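Cj0977 (Campylobacter jejuni, PDB 3BNV) is a hot-dog-fold virulence factor under sigma28 control that is not itself flagellar, and its biochemical function is unknown. Local coordinates at residues Tyr12-Ala15 and Glu16-Ser19. Sequence-based numbering, arbitrary orientation.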
loop_
_atom_site.group_PDB
_atom_site.type_symbol
_atom_site.label_atom_id
_atom_site.label_comp_id
_atom_site.label_asym_id
_atom_site.label_seq_id
_atom_site.Cartn_x
_atom_site.Cartn_y
_atom_site.Cartn_z
ATOM N N TYR A 12 -21.934 -5.491 6.605
ATOM C CA TYR A 12 -21.587 -5.797 5.222
ATOM C C TYR A 12 -21.409 -7.291 4.985
ATOM O O TYR A 12 -21.352 -7.740 3.833
ATOM C CB TYR A 12 -20.306 -5.084 4.812
ATOM C CG TYR A 12 -20.403 -3.587 4.736
ATOM C CD1 TYR A 12 -20.643 -2.952 3.529
ATOM C CD2 TYR A 12 -20.221 -2.811 5.869
ATOM C CE1 TYR A 12 -20.705 -1.587 3.454
ATOM C CE2 TYR A 12 -20.295 -1.440 5.811
ATOM C CZ TYR A 12 -20.542 -0.829 4.609
ATOM O OH TYR A 12 -20.619 0.546 4.560
ATOM N N ALA A 13 -21.295 -8.054 6.070
ATOM C CA ALA A 13 -21.171 -9.503 5.975
ATOM C C ALA A 13 -21.524 -10.154 7.290
ATOM O O ALA A 13 -21.191 -9.629 8.356
ATOM C CB ALA A 13 -19.767 -9.895 5.578
ATOM N N SER A 14 -22.169 -11.315 7.206
ATOM C CA SER A 14 -22.596 -12.032 8.393
ATOM C C SER A 14 -21.394 -12.476 9.209
ATOM O O SER A 14 -20.289 -12.592 8.686
ATOM C CB SER A 14 -23.476 -13.231 8.014
ATOM O OG SER A 14 -22.751 -14.242 7.321
ATOM N N ALA A 15 -21.601 -12.712 10.501
ATOM C CA ALA A 15 -20.546 -13.308 11.316
ATOM C C ALA A 15 -20.107 -14.652 10.708
ATOM O O ALA A 15 -18.915 -14.976 10.667
ATOM C CB ALA A 15 -21.014 -13.492 12.741
ATOM N N GLU A 16 -21.085 -15.414 10.226
ATOM C CA GLU A 16 -20.821 -16.676 9.544
ATOM C C GLU A 16 -19.841 -16.486 8.375
ATOM O O GLU A 16 -18.700 -16.961 8.423
ATOM C CB GLU A 16 -22.135 -17.297 9.058
ATOM C CG GLU A 16 -21.981 -18.678 8.428
ATOM C CD GLU A 16 -23.265 -19.072 7.625
ATOM O OE1 GLU A 16 -23.217 -20.060 6.794
ATOM O OE2 GLU A 16 -24.307 -18.399 7.813
ATOM N N ASP A 17 -20.285 -15.776 7.339
ATOM C CA ASP A 17 -19.438 -15.506 6.183
ATOM C C ASP A 17 -18.015 -15.315 6.630
ATOM O O ASP A 17 -17.111 -15.900 6.049
ATOM C CB ASP A 17 -19.853 -14.229 5.452
ATOM C CG ASP A 17 -21.273 -14.272 4.935
ATOM O OD1 ASP A 17 -21.756 -15.350 4.506
ATOM O OD2 ASP A 17 -21.908 -13.195 4.956
ATOM N N ILE A 18 -17.830 -14.492 7.663
ATOM C CA ILE A 18 -16.496 -14.009 8.057
ATOM C C ILE A 18 -15.651 -15.092 8.724
ATOM O O ILE A 18 -14.468 -15.242 8.396
ATOM C CB ILE A 18 -16.573 -12.709 8.930
ATOM C CG1 ILE A 18 -16.808 -11.495 8.032
ATOM C CG2 ILE A 18 -15.289 -12.490 9.719
ATOM C CD1 ILE A 18 -17.894 -10.583 8.488
ATOM N N SER A 19 -16.249 -15.859 9.630
ATOM C CA SER A 19 -15.538 -16.984 10.220
ATOM C C SER A 19 -15.299 -18.100 9.189
ATOM O O SER A 19 -14.350 -18.880 9.301
ATOM C CB SER A 19 -16.309 -17.530 11.412
ATOM O OG SER A 19 -16.273 -16.622 12.488
#
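At Ser14 the backbone passes from the extended conformation of Ala13 into the first turn of helix 15-22, where Ile18 N donates to Ser14 O at 3.3 Å and Ser19 N donates to Ala15 O at 3.0 Å. The side chains of Ser14 and Asp17 close this start as a capping box, with Ser14 at the N-cap. The evidence is a reciprocal pair of bonds: Asp17 N donates to Ser14 OG at 2.9 Å, and Ser14 N donates to Asp17 OD2, also at 2.9 Å. The OG side of this pair is the less secure, because the modelled OG crowds Asp17 CG. Asp17 places CG beside its own backbone N (chi1 -60°), which turns the carboxylate back along the chain to Ser14. The N-H of Ser14 meets OD2 from above the carboxylate plane, 36° out of it, and the bond is bent, with an angle of 146° at the hydrogen. A negative carboxylate at the N-terminal end of a helix would also be expected to interact favourably with the helix dipole. Next to the box lies a small apolar contact, in which the Ile18 side chain extends back past Ser14 O, so that its CD1 meets the methyl of Ala13. The motif belongs to the N-terminal part of the chain, ahead of the hot-dog sheet; just before it, Tyr12 packs on Val105 and Glu107 of strand 105-112. In the apolar contact, Ile18 CD1 lies 3.5 Å from Ala13 CB.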